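Bifunctional GH43-CE protein (Bacteroides eggerthii, PDB 6MLY) probably acts as a beta-xylosidase on xylan-derived substrates through its GH43 part, and carries a carbohydrate esterase domain at its C-terminal end. Local coordinates at residues A[350-355]-A[368-373]; A[398-403]-A[473-478]; A[419-424]-A[457-462]; A[430-435]-A[562-567]. All coordinates share one frame; numbering follows the deposited sequence.

Interaction 1 of 4, residues A[350-355]-A[368-373]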
loop_
_atom_site.group_PDB
_atom_site.type_symbol
_atom_site.label_atom_id
_atom_site.label_comp_id
_atom_site.label_asym_id
_atom_site.label_seq_id
_atom_site.Cartn_x
_atom_site.Cartn_y
_atom_site.Cartn_z
ATOM N N GLY A 350 -12.078 6.798 -27.025
ATOM C CA GLY A 350 -12.350 5.877 -25.922
ATOM C C GLY A 350 -11.125 5.632 -25.048
ATOM O O GLY A 350 -11.221 4.952 -24.012
ATOM N N TYR A 351 -9.979 6.194 -25.459
ATOM C CA TYR A 351 -8.688 5.983 -24.808
ATOM C C TYR A 351 -8.038 7.333 -24.460
ATOM O O TYR A 351 -8.141 8.315 -25.215
ATOM C CB TYR A 351 -7.763 5.170 -25.719
ATOM C CG TYR A 351 -8.202 3.752 -26.004
ATOM C CD1 TYR A 351 -9.240 3.480 -26.880
ATOM C CD2 TYR A 351 -7.562 2.672 -25.416
ATOM C CE1 TYR A 351 -9.644 2.182 -27.151
ATOM C CE2 TYR A 351 -7.954 1.369 -25.674
ATOM C CZ TYR A 351 -8.998 1.119 -26.547
ATOM O OH TYR A 351 -9.383 -0.167 -26.814
ATOM N N LEU A 352 -7.375 7.368 -23.297
ATOM C CA LEU A 352 -6.427 8.419 -22.913
ATOM C C LEU A 352 -5.035 8.006 -23.400
ATOM O O LEU A 352 -4.603 6.879 -23.128
ATOM C CB LEU A 352 -6.444 8.576 -21.389
ATOM C CG LEU A 352 -5.232 9.281 -20.779
ATOM C CD1 LEU A 352 -5.240 10.762 -21.118
ATOM C CD2 LEU A 352 -5.192 9.084 -19.274
ATOM N N ARG A 353 -4.347 8.906 -24.111
ATOM C CA ARG A 353 -3.029 8.604 -24.674
ATOM C C ARG A 353 -1.992 9.582 -24.112
ATOM O O ARG A 353 -1.905 10.724 -24.564
ATOM C CB ARG A 353 -3.053 8.662 -26.206
ATOM C CG ARG A 353 -1.700 8.411 -26.860
ATOM C CD ARG A 353 -1.768 8.324 -28.373
ATOM N NE ARG A 353 -2.365 7.071 -28.811
ATOM C CZ ARG A 353 -2.361 6.623 -30.061
ATOM N NH1 ARG A 353 -1.813 7.340 -31.027
ATOM N NH2 ARG A 353 -2.912 5.457 -30.343
ATOM N N LEU A 354 -1.201 9.096 -23.149
ATOM C CA LEU A 354 -0.044 9.815 -22.619
ATOM C C LEU A 354 1.165 9.514 -23.514
ATOM O O LEU A 354 1.491 8.355 -23.728
ATOM C CB LEU A 354 0.212 9.372 -21.174
ATOM C CG LEU A 354 -1.004 9.384 -20.248
ATOM C CD1 LEU A 354 -0.643 8.859 -18.870
ATOM C CD2 LEU A 354 -1.597 10.780 -20.147
ATOM N N THR A 355 1.796 10.566 -24.046
ATOM C CA THR A 355 2.993 10.471 -24.881
ATOM C C THR A 355 4.172 11.095 -24.125
ATOM O O THR A 355 3.995 11.992 -23.304
ATOM C CB THR A 355 2.766 11.134 -26.247
ATOM O OG1 THR A 355 1.660 10.486 -26.876
ATOM C CG2 THR A 355 3.965 11.065 -27.170
ATOM N N ASN A 368 3.150 14.663 -16.595
ATOM C CA ASN A 368 1.893 14.089 -17.069
ATOM C C ASN A 368 1.572 12.802 -16.298
ATOM O O ASN A 368 1.038 11.847 -16.863
ATOM C CB ASN A 368 1.902 13.902 -18.589
ATOM C CG ASN A 368 2.062 15.217 -19.327
ATOM O OD1 ASN A 368 2.920 16.025 -18.985
ATOM N ND2 ASN A 368 1.234 15.450 -20.334
ATOM N N ILE A 369 1.878 12.802 -14.995
ATOM C CA ILE A 369 1.354 11.806 -14.072
ATOM C C ILE A 369 -0.043 12.280 -13.636
ATOM O O ILE A 369 -0.176 13.343 -13.020
ATOM C CB ILE A 369 2.312 11.586 -12.881
ATOM C CG1 ILE A 369 3.704 11.141 -13.343
ATOM C CG2 ILE A 369 1.718 10.604 -11.879
ATOM C CD1 ILE A 369 4.684 10.903 -12.215
ATOM N N LEU A 370 -1.065 11.483 -13.984
ATOM C CA LEU A 370 -2.491 11.799 -13.798
ATOM C C LEU A 370 -3.003 11.090 -12.538
ATOM O O LEU A 370 -2.698 9.925 -12.342
ATOM C CB LEU A 370 -3.240 11.320 -15.046
ATOM C CG LEU A 370 -4.709 11.720 -15.142
ATOM C CD1 LEU A 370 -4.857 13.222 -15.341
ATOM C CD2 LEU A 370 -5.405 10.959 -16.261
ATOM N N THR A 371 -3.785 11.785 -11.698
ATOM C CA THR A 371 -4.074 11.277 -10.348
ATOM C C THR A 371 -5.508 11.565 -9.884
ATOM O O THR A 371 -6.115 12.561 -10.262
ATOM C CB THR A 371 -3.123 11.892 -9.315
ATOM O OG1 THR A 371 -3.591 13.211 -9.039
ATOM C CG2 THR A 371 -1.682 11.927 -9.777
ATOM N N GLN A 372 -6.012 10.659 -9.038
ATOM C CA GLN A 372 -7.147 10.867 -8.147
ATOM C C GLN A 372 -6.697 10.520 -6.722
ATOM O O GLN A 372 -5.615 9.976 -6.529
ATOM C CB GLN A 372 -8.342 10.004 -8.552
ATOM C CG GLN A 372 -8.846 10.272 -9.961
ATOM C CD GLN A 372 -10.232 9.723 -10.203
ATOM O OE1 GLN A 372 -11.004 9.483 -9.277
ATOM N NE2 GLN A 372 -10.573 9.544 -11.467
ATOM N N ARG A 373 -7.532 10.840 -5.728
ATOM C CA ARG A 373 -7.231 10.556 -4.320
ATOM C C ARG A 373 -7.400 9.048 -4.072
ATOM O O ARG A 373 -8.080 8.360 -4.834
ATOM C CB ARG A 373 -8.133 11.392 -3.399
ATOM C CG ARG A 373 -7.897 12.895 -3.468
ATOM C CD ARG A 373 -8.906 13.691 -2.652
ATOM N NE ARG A 373 -8.660 15.132 -2.667
ATOM C CZ ARG A 373 -9.095 15.974 -3.604
ATOM N NH1 ARG A 373 -9.978 15.576 -4.502
ATOM N NH2 ARG A 373 -8.635 17.211 -3.650
#

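Interaction 2 of 4, residues A[398-403]-A[473-478]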
loop_
_atom_site.group_PDB
_atom_site.type_symbol
_atom_site.label_atom_id
_atom_site.label_comp_id
_atom_site.label_asym_id
_atom_site.label_seq_id
_atom_site.Cartn_x
_atom_site.Cartn_y
_atom_site.Cartn_z
ATOM N N LEU A 398 0.389 1.897 -13.432
ATOM C CA LEU A 398 -0.406 2.452 -12.333
ATOM C C LEU A 398 0.499 2.566 -11.099
ATOM O O LEU A 398 1.361 1.709 -10.892
ATOM C CB LEU A 398 -1.593 1.519 -12.070
ATOM C CG LEU A 398 -2.595 1.979 -11.013
ATOM C CD1 LEU A 398 -3.476 3.091 -11.557
ATOM C CD2 LEU A 398 -3.450 0.815 -10.538
ATOM N N SER A 399 0.314 3.630 -10.305
ATOM C CA SER A 399 1.139 3.863 -9.115
ATOM C C SER A 399 0.273 4.279 -7.921
ATOM O O SER A 399 -0.718 4.979 -8.086
ATOM C CB SER A 399 2.206 4.894 -9.383
ATOM O OG SER A 399 2.789 5.353 -8.168
ATOM N N LEU A 400 0.661 3.808 -6.730
ATOM C CA LEU A 400 0.318 4.445 -5.472
ATOM C C LEU A 400 1.453 5.421 -5.160
ATOM O O LEU A 400 2.583 4.997 -4.916
ATOM C CB LEU A 400 0.152 3.390 -4.372
ATOM C CG LEU A 400 -0.928 2.342 -4.637
ATOM C CD1 LEU A 400 -0.935 1.267 -3.563
ATOM C CD2 LEU A 400 -2.301 2.981 -4.751
ATOM N N PHE A 401 1.134 6.724 -5.204
ATOM C CA PHE A 401 2.121 7.756 -5.497
ATOM C C PHE A 401 2.343 8.685 -4.296
ATOM O O PHE A 401 1.434 9.394 -3.865
ATOM C CB PHE A 401 1.685 8.547 -6.732
ATOM C CG PHE A 401 2.644 9.633 -7.144
ATOM C CD1 PHE A 401 3.760 9.338 -7.912
ATOM C CD2 PHE A 401 2.428 10.951 -6.765
ATOM C CE1 PHE A 401 4.645 10.335 -8.289
ATOM C CE2 PHE A 401 3.311 11.950 -7.145
ATOM C CZ PHE A 401 4.415 11.643 -7.906
ATOM N N GLN A 402 3.572 8.645 -3.765
ATOM C CA GLN A 402 4.170 9.744 -3.005
ATOM C C GLN A 402 5.701 9.648 -3.134
ATOM O O GLN A 402 6.198 9.236 -4.179
ATOM C CB GLN A 402 3.674 9.756 -1.558
ATOM C CG GLN A 402 3.682 11.157 -0.955
ATOM C CD GLN A 402 3.423 11.152 0.528
ATOM O OE1 GLN A 402 2.427 10.610 0.995
ATOM N NE2 GLN A 402 4.317 11.768 1.281
ATOM N N ARG A 403 6.447 10.055 -2.098
ATOM C CA ARG A 403 7.901 9.967 -2.093
ATOM C C ARG A 403 8.290 8.490 -2.035
ATOM O O ARG A 403 9.097 8.027 -2.831
ATOM C CB ARG A 403 8.494 10.717 -0.898
ATOM C CG ARG A 403 10.004 10.582 -0.756
ATOM C CD ARG A 403 10.476 11.013 0.619
ATOM N NE ARG A 403 11.916 11.237 0.668
ATOM C CZ ARG A 403 12.514 12.407 0.450
ATOM N NH1 ARG A 403 11.795 13.493 0.211
ATOM N NH2 ARG A 403 13.832 12.486 0.476
ATOM N N ASN A 473 6.101 -7.321 -3.974
ATOM C CA ASN A 473 5.889 -7.251 -2.522
ATOM C C ASN A 473 4.730 -6.288 -2.218
ATOM O O ASN A 473 4.075 -5.759 -3.133
ATOM C CB ASN A 473 7.176 -6.872 -1.775
ATOM C CG ASN A 473 7.733 -5.513 -2.146
ATOM O OD1 ASN A 473 7.082 -4.732 -2.835
ATOM N ND2 ASN A 473 8.945 -5.221 -1.704
ATOM N N VAL A 474 4.464 -6.110 -0.919
ATOM C CA VAL A 474 3.531 -5.109 -0.402
ATOM C C VAL A 474 4.276 -3.775 -0.278
ATOM O O VAL A 474 5.461 -3.745 0.063
ATOM C CB VAL A 474 2.929 -5.541 0.952
ATOM C CG1 VAL A 474 3.951 -5.506 2.081
ATOM C CG2 VAL A 474 1.715 -4.712 1.328
ATOM N N LEU A 475 3.558 -2.680 -0.555
ATOM C CA LEU A 475 4.062 -1.323 -0.361
ATOM C C LEU A 475 3.625 -0.818 1.018
ATOM O O LEU A 475 2.465 -0.427 1.194
ATOM C CB LEU A 475 3.517 -0.419 -1.472
ATOM C CG LEU A 475 3.931 1.049 -1.382
ATOM C CD1 LEU A 475 5.406 1.206 -1.713
ATOM C CD2 LEU A 475 3.076 1.920 -2.291
ATOM N N LYS A 476 4.553 -0.827 1.984
ATOM C CA LYS A 476 4.306 -0.244 3.311
ATOM C C LYS A 476 4.264 1.285 3.185
ATOM O O LYS A 476 5.281 1.957 3.358
ATOM C CB LYS A 476 5.370 -0.679 4.326
ATOM C CG LYS A 476 5.333 -2.148 4.728
ATOM C CD LYS A 476 3.961 -2.638 5.144
ATOM C CE LYS A 476 3.996 -3.984 5.839
ATOM N NZ LYS A 476 4.546 -3.895 7.213
ATOM N N MET A 477 3.072 1.806 2.877
ATOM C CA MET A 477 2.841 3.233 2.695
ATOM C C MET A 477 3.218 3.977 3.985
ATOM O O MET A 477 2.850 3.543 5.075
ATOM C CB MET A 477 1.366 3.505 2.370
ATOM C CG MET A 477 0.940 3.024 0.994
ATOM S SD MET A 477 -0.879 2.830 0.854
ATOM C CE MET A 477 -1.088 3.416 -0.852
ATOM N N GLN A 478 3.972 5.076 3.846
ATOM C CA GLN A 478 4.228 6.004 4.950
ATOM C C GLN A 478 3.889 7.435 4.499
ATOM O O GLN A 478 4.218 7.849 3.373
ATOM C CB GLN A 478 5.673 5.909 5.450
ATOM C CG GLN A 478 5.876 6.591 6.803
ATOM C CD GLN A 478 7.316 6.875 7.167
ATOM O OE1 GLN A 478 8.256 6.372 6.554
ATOM N NE2 GLN A 478 7.498 7.698 8.187
#

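Interaction 3 of 4, residues A[419-424]-A[457-462]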
loop_
_atom_site.group_PDB
_atom_site.type_symbol
_atom_site.label_atom_id
_atom_site.label_comp_id
_atom_site.label_asym_id
_atom_site.label_seq_id
_atom_site.Cartn_x
_atom_site.Cartn_y
_atom_site.Cartn_z
ATOM N N ILE A 419 6.204 -7.032 -17.721
ATOM C CA ILE A 419 5.390 -6.533 -16.625
ATOM C C ILE A 419 6.279 -6.487 -15.377
ATOM O O ILE A 419 6.957 -7.459 -15.077
ATOM C CB ILE A 419 4.146 -7.415 -16.409
ATOM C CG1 ILE A 419 3.230 -7.408 -17.635
ATOM C CG2 ILE A 419 3.414 -6.991 -15.142
ATOM C CD1 ILE A 419 2.061 -8.360 -17.536
ATOM N N VAL A 420 6.258 -5.357 -14.661
ATOM C CA VAL A 420 7.210 -5.080 -13.580
ATOM C C VAL A 420 6.483 -4.364 -12.430
ATOM O O VAL A 420 5.581 -3.565 -12.661
ATOM C CB VAL A 420 8.398 -4.248 -14.110
ATOM C CG1 VAL A 420 9.245 -3.664 -12.989
ATOM C CG2 VAL A 420 9.269 -5.043 -15.071
ATOM N N MET A 421 6.878 -4.695 -11.193
ATOM C CA MET A 421 6.596 -3.898 -10.009
ATOM C C MET A 421 7.908 -3.303 -9.498
ATOM O O MET A 421 8.940 -3.962 -9.513
ATOM C CB MET A 421 5.985 -4.719 -8.869
ATOM C CG MET A 421 6.240 -4.074 -7.509
ATOM S SD MET A 421 5.402 -4.839 -6.110
ATOM C CE MET A 421 5.286 -3.419 -5.017
ATOM N N VAL A 422 7.826 -2.066 -9.003
ATOM C CA VAL A 422 8.902 -1.410 -8.285
ATOM C C VAL A 422 8.372 -1.025 -6.896
ATOM O O VAL A 422 7.187 -0.700 -6.744
ATOM C CB VAL A 422 9.423 -0.186 -9.066
ATOM C CG1 VAL A 422 10.468 0.595 -8.283
ATOM C CG2 VAL A 422 9.969 -0.576 -10.433
ATOM N N ASN A 423 9.256 -1.079 -5.891
ATOM C CA ASN A 423 8.963 -0.613 -4.535
ATOM C C ASN A 423 9.982 0.470 -4.155
ATOM O O ASN A 423 11.150 0.167 -3.909
ATOM C CB ASN A 423 8.951 -1.765 -3.528
ATOM C CG ASN A 423 8.648 -1.320 -2.114
ATOM O OD1 ASN A 423 9.335 -0.459 -1.571
ATOM N ND2 ASN A 423 7.636 -1.916 -1.503
ATOM N N GLY A 424 9.509 1.723 -4.088
ATOM C CA GLY A 424 10.344 2.899 -3.818
ATOM C C GLY A 424 10.267 3.380 -2.374
ATOM O O GLY A 424 10.538 4.551 -2.113
ATOM N N GLY A 457 -0.191 -1.427 0.392
ATOM C CA GLY A 457 -0.615 -1.433 -1.007
ATOM C C GLY A 457 -0.199 -2.715 -1.709
ATOM O O GLY A 457 0.995 -3.020 -1.793
ATOM N N TYR A 458 -1.194 -3.472 -2.193
ATOM C CA TYR A 458 -0.974 -4.680 -2.991
ATOM C C TYR A 458 -1.168 -4.344 -4.475
ATOM O O TYR A 458 -2.171 -3.734 -4.849
ATOM C CB TYR A 458 -1.945 -5.798 -2.592
ATOM C CG TYR A 458 -2.155 -5.986 -1.109
ATOM C CD1 TYR A 458 -1.089 -6.191 -0.246
ATOM C CD2 TYR A 458 -3.435 -5.990 -0.571
ATOM C CE1 TYR A 458 -1.286 -6.373 1.116
ATOM C CE2 TYR A 458 -3.649 -6.167 0.788
ATOM C CZ TYR A 458 -2.573 -6.359 1.636
ATOM O OH TYR A 458 -2.800 -6.533 2.972
ATOM N N PHE A 459 -0.211 -4.765 -5.310
ATOM C CA PHE A 459 -0.289 -4.596 -6.761
ATOM C C PHE A 459 -0.539 -5.947 -7.438
ATOM O O PHE A 459 -0.055 -6.981 -6.975
ATOM C CB PHE A 459 0.996 -3.966 -7.299
ATOM C CG PHE A 459 1.276 -2.587 -6.760
ATOM C CD1 PHE A 459 2.031 -2.416 -5.612
ATOM C CD2 PHE A 459 0.776 -1.460 -7.396
ATOM C CE1 PHE A 459 2.284 -1.144 -5.116
ATOM C CE2 PHE A 459 1.031 -0.191 -6.899
ATOM C CZ PHE A 459 1.784 -0.034 -5.759
ATOM N N TYR A 460 -1.300 -5.905 -8.538
ATOM C CA TYR A 460 -1.572 -7.056 -9.393
ATOM C C TYR A 460 -1.413 -6.636 -10.860
ATOM O O TYR A 460 -1.447 -5.437 -11.170
ATOM C CB TYR A 460 -2.999 -7.584 -9.204
ATOM C CG TYR A 460 -3.423 -7.930 -7.799
ATOM C CD1 TYR A 460 -3.703 -9.240 -7.442
ATOM C CD2 TYR A 460 -3.609 -6.948 -6.841
ATOM C CE1 TYR A 460 -4.123 -9.570 -6.164
ATOM C CE2 TYR A 460 -4.025 -7.263 -5.557
ATOM C CZ TYR A 460 -4.284 -8.578 -5.217
ATOM O OH TYR A 460 -4.699 -8.887 -3.956
ATOM N N TYR A 461 -1.256 -7.631 -11.746
ATOM C CA TYR A 461 -1.409 -7.446 -13.192
ATOM C C TYR A 461 -2.453 -8.448 -13.698
ATOM O O TYR A 461 -2.972 -9.243 -12.925
ATOM C CB TYR A 461 -0.062 -7.556 -13.910
ATOM C CG TYR A 461 0.460 -8.954 -14.125
ATOM C CD1 TYR A 461 0.083 -9.700 -15.231
ATOM C CD2 TYR A 461 1.363 -9.524 -13.242
ATOM C CE1 TYR A 461 0.568 -10.982 -15.441
ATOM C CE2 TYR A 461 1.863 -10.803 -13.438
ATOM C CZ TYR A 461 1.465 -11.535 -14.544
ATOM O OH TYR A 461 1.946 -12.796 -14.748
ATOM N N SER A 462 -2.773 -8.368 -14.993
ATOM C CA SER A 462 -3.736 -9.261 -15.623
ATOM C C SER A 462 -3.678 -9.100 -17.151
ATOM O O SER A 462 -3.426 -8.006 -17.646
ATOM C CB SER A 462 -5.121 -9.026 -15.074
ATOM O OG SER A 462 -6.098 -9.740 -15.814
#

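Interaction 4 of 4, residues A[430-435]-A[562-567]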
loop_
_atom_site.group_PDB
_atom_site.type_symbol
_atom_site.label_atom_id
_atom_site.label_comp_id
_atom_site.label_asym_id
_atom_site.label_seq_id
_atom_site.Cartn_x
_atom_site.Cartn_y
_atom_site.Cartn_z
ATOM N N ALA A 430 13.379 -0.311 -6.296
ATOM C CA ALA A 430 13.693 -1.720 -6.269
ATOM C C ALA A 430 12.683 -2.494 -7.127
ATOM O O ALA A 430 11.518 -2.639 -6.737
ATOM C CB ALA A 430 13.688 -2.195 -4.835
ATOM N N GLU A 431 13.140 -2.974 -8.294
ATOM C CA GLU A 431 12.359 -3.900 -9.117
ATOM C C GLU A 431 12.349 -5.251 -8.393
ATOM O O GLU A 431 13.402 -5.830 -8.147
ATOM C CB GLU A 431 12.886 -3.988 -10.557
ATOM C CG GLU A 431 14.400 -3.911 -10.699
ATOM C CD GLU A 431 14.942 -4.308 -12.065
ATOM O OE1 GLU A 431 14.296 -3.975 -13.084
ATOM O OE2 GLU A 431 16.013 -4.952 -12.110
ATOM N N VAL A 432 11.149 -5.712 -8.026
ATOM C CA VAL A 432 10.954 -6.862 -7.144
ATOM C C VAL A 432 10.793 -8.130 -7.993
ATOM O O VAL A 432 11.579 -9.070 -7.874
ATOM C CB VAL A 432 9.740 -6.647 -6.219
ATOM C CG1 VAL A 432 9.384 -7.903 -5.436
ATOM C CG2 VAL A 432 9.956 -5.470 -5.278
ATOM N N GLU A 433 9.752 -8.134 -8.831
ATOM C CA GLU A 433 9.336 -9.282 -9.629
ATOM C C GLU A 433 9.183 -8.810 -11.076
ATOM O O GLU A 433 8.984 -7.610 -11.323
ATOM C CB GLU A 433 8.038 -9.856 -9.053
ATOM C CG GLU A 433 7.538 -11.109 -9.748
ATOM C CD GLU A 433 6.246 -11.672 -9.178
ATOM O OE1 GLU A 433 6.041 -11.556 -7.933
ATOM O OE2 GLU A 433 5.437 -12.211 -9.984
ATOM N N LYS A 434 9.288 -9.750 -12.023
ATOM C CA LYS A 434 9.300 -9.421 -13.438
ATOM C C LYS A 434 8.754 -10.595 -14.254
ATOM O O LYS A 434 9.332 -11.676 -14.234
ATOM C CB LYS A 434 10.729 -9.077 -13.858
ATOM C CG LYS A 434 10.896 -8.672 -15.313
ATOM C CD LYS A 434 12.115 -7.806 -15.551
ATOM C CE LYS A 434 13.376 -8.373 -14.929
ATOM N NZ LYS A 434 14.573 -7.579 -15.289
ATOM N N VAL A 435 7.643 -10.358 -14.963
ATOM C CA VAL A 435 7.023 -11.338 -15.857
ATOM C C VAL A 435 7.146 -10.810 -17.283
ATOM O O VAL A 435 6.949 -9.620 -17.510
ATOM C CB VAL A 435 5.550 -11.608 -15.485
ATOM C CG1 VAL A 435 4.832 -12.468 -16.518
ATOM C CG2 VAL A 435 5.423 -12.234 -14.104
ATOM N N MET A 562 12.813 -13.562 3.167
ATOM C CA MET A 562 12.784 -14.047 1.774
ATOM C C MET A 562 11.535 -14.900 1.511
ATOM O O MET A 562 11.552 -15.783 0.658
ATOM C CB MET A 562 14.042 -14.862 1.455
ATOM C CG MET A 562 15.292 -14.010 1.340
ATOM S SD MET A 562 16.523 -14.719 0.210
ATOM C CE MET A 562 16.951 -16.239 1.052
ATOM N N LYS A 563 10.446 -14.600 2.224
ATOM C CA LYS A 563 9.161 -15.270 2.028
ATOM C C LYS A 563 8.564 -14.900 0.663
ATOM O O LYS A 563 7.800 -15.674 0.091
ATOM C CB LYS A 563 8.194 -14.883 3.148
ATOM C CG LYS A 563 7.955 -13.386 3.280
ATOM C CD LYS A 563 7.098 -13.012 4.453
ATOM C CE LYS A 563 7.024 -11.517 4.635
ATOM N NZ LYS A 563 5.964 -11.171 5.602
ATOM N N GLN A 564 8.895 -13.699 0.169
ATOM C CA GLN A 564 8.443 -13.200 -1.140
ATOM C C GLN A 564 9.020 -14.077 -2.265
ATOM O O GLN A 564 8.340 -14.323 -3.263
ATOM C CB GLN A 564 8.831 -11.726 -1.302
ATOM C CG GLN A 564 8.614 -11.158 -2.703
ATOM C CD GLN A 564 7.168 -11.127 -3.145
ATOM O OE1 GLN A 564 6.853 -11.384 -4.329
ATOM N NE2 GLN A 564 6.273 -10.786 -2.203
ATOM N N ALA A 565 10.269 -14.536 -2.100
ATOM C CA ALA A 565 10.963 -15.385 -3.102
ATOM C C ALA A 565 10.299 -16.767 -3.212
ATOM O O ALA A 565 10.215 -17.332 -4.302
ATOM C CB ALA A 565 12.428 -15.521 -2.751
ATOM N N ALA A 566 9.849 -17.299 -2.069
ATOM C CA ALA A 566 9.178 -18.592 -1.986
ATOM C C ALA A 566 7.849 -18.555 -2.751
ATOM O O ALA A 566 7.458 -19.544 -3.371
ATOM C CB ALA A 566 8.963 -18.962 -0.539
ATOM N N PHE A 567 7.163 -17.410 -2.697
ATOM C CA PHE A 567 5.860 -17.245 -3.340
ATOM C C PHE A 567 6.002 -17.321 -4.868
ATOM O O PHE A 567 5.209 -17.985 -5.544
ATOM C CB PHE A 567 5.198 -15.931 -2.920
ATOM C CG PHE A 567 3.792 -15.785 -3.442
ATOM C CD1 PHE A 567 2.770 -16.578 -2.942
ATOM C CD2 PHE A 567 3.497 -14.890 -4.459
ATOM C CE1 PHE A 567 1.477 -16.464 -3.433
ATOM C CE2 PHE A 567 2.204 -14.777 -4.948
ATOM C CZ PHE A 567 1.196 -15.563 -4.435
#

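Interaction 1 of 4, residues A[350-355]-A[368-373]
Leu352 and Leu370 reach toward each other from facing strands and meet tip to tip, with CD2 of Leu352 3.6 Å from CD2 of Leu370. In both residues CG is anti to the backbone N (chi1 161° in Leu352, -172° in Leu370), which carries the branched end of each side chain toward the opposite sheet. This methyl pair is the close-packed part of the contact. The other end is looser: CD1 of Leu354 comes no nearer than 4.0 Å to the backbone O of Asn368, a methyl group lying by a carbonyl without any bond. At this end Asn368 has backbone angles in the left-handed region, and its amide is held by a partner outside the contact, ND2 donating to the O of Asp339. On the far face of strand 352-355 the character changes, for Arg353 and Thr355 are partly exposed there, and Arg353 NE forms a salt bridge with Asp504. The leucines thus belong to the apolar filling of a concanavalin A-like beta-sandwich. Strand 352-355 lies between strands 343-344 and 502-511 in one sheet. Strand 370-373 lies between 333-335 and 488-491 in the other, where Trp334 packs on Leu370, and Leu491 of strand 488-491 touches Leu352.

Interaction 2 of 4, residues A[398-403]-A[473-478]
Leu400 points from strand 395-401 toward segment 473-478, and Met477 lays its terminal methyl across it at about a right angle. Followed outward, the leucine meets this methyl at every carbon. Its CB lies 3.7 Å from CE of Met477 and, toward another neighbour, 3.9 Å from CD2 of Leu475. CG of Leu400 is 3.9 Å from the same Met477 CE. At the tip, Leu400 CD1 makes the nearest approach, 3.5 Å to Met477 CE, while Leu400 CD2 is farther, at 4.1 Å from it. Met477 holds CE over the leucine by a bend at its last torsion (chi3 142°). Leu475 and Met477 both face Leu400; Lys476 between them is the centre of an inverse gamma turn, with a weak bond from Met477 N to Leu475 O. Phe459, Phe489 and Cys448 also border Leu400, in the interior between the two sheets of the sandwich. Since the packing around Leu400 from segment 473-478 is made by methyl and methylene groups, it depends on shape and on burial of apolar surface, with no directional bond to fix the rotation of the thioether.

Interaction 3 of 4, residues A[419-424]-A[457-462]
Within the core of the concanavalin A-like sandwich, strands 418-423 and 456-462 face each other from opposite sheets, their touching parts running 178° apart. Ile419 meets Tyr461 and Met421 meets Phe459, each pair crossing at about a right angle. CD1 of Ile419 lies 3.3 Å from CD1 of Tyr461, while Ile419 CG2 sits 3.7 Å from Tyr461 CG. Tyr461 has CG between its backbone N and carbonyl carbon (chi1 78°), which sets the ring beside the isoleucine. The extended Met421 chain brings CE to 3.5 Å from Phe459 CD1. Met421 SD stands 5.2 Å from the Phe459 ring centroid, 56° off the ring normal, an oblique Met-aromatic contact. Replacing Tyr461 by an alanine takes away the ring and would probably open a gap beside CD1 and CG2 of Ile419. The two sheets are thus joined here by dispersion between alkyl groups and rings, supplemented by the polarisable sulfur.

Interaction 4 of 4, residues A[430-435]-A[562-567]
Val432 sets its CG1 methyl against the aliphatic part of Gln564, 4.3 Å from Gln564 CG, where the edge strand 430-436 of the beta-sandwich meets the first turn of helix 563-577 in the alpha/beta-hydrolase domain. The contact is small and lies at the surface, a seam between two domains. Consecutive residues of the strand, Val432 and Glu433, both direct their side chains at the helix, because the backbone kinks at Val432 (psi -61°) instead of continuing as a regular strand. The bend of Gln564 at its second torsion (chi2 64°) folds the amide to one side, with CG beside the valine. Glu433, by contrast, is extended, and it crosses the glutamine at about a right angle. One oxygen of each side chain has a partner outside the pair: Glu433 OE1 accepts from the backbone N of Gly472, and Gln564 OE1 accepts from NE2 of Gln568, one turn on in the helix. Nearby, Lys563, in the first turn of the helix, forms salt bridges with Asp521 and Asp535, and Phe567 stacks on Tyr537. Two acceptor oxygens therefore face each other across the seam without a bond between them, Glu433 OE1 and Gln564 OE1 being 3.7 Å apart, with the carboxylate and amide planes 33° apart.

How the interactions relate
From the N terminus, interaction 1 comes first and closes a short loop before any other opens, joining the two sheets of the sandwich. Interaction 2 then opens at 398-403 and closes at 473-478; interaction 3 is nested inside it, and both again link sheet to sheet. Interaction 4 starts within these loops, at 430-435, but closes only at 562-567, so it crosses interactions 2 and 3 and ties the sandwich to the esterase domain. Ile369 against Phe401 connects interactions 1 and 2. Strand 456-462 of interaction 3 is the sheet neighbour of strand 469-476 in interaction 2, while 418-423 pairs with 430-436 between interactions 3 and 4. Asn473 packs against both Val432 and Gln564.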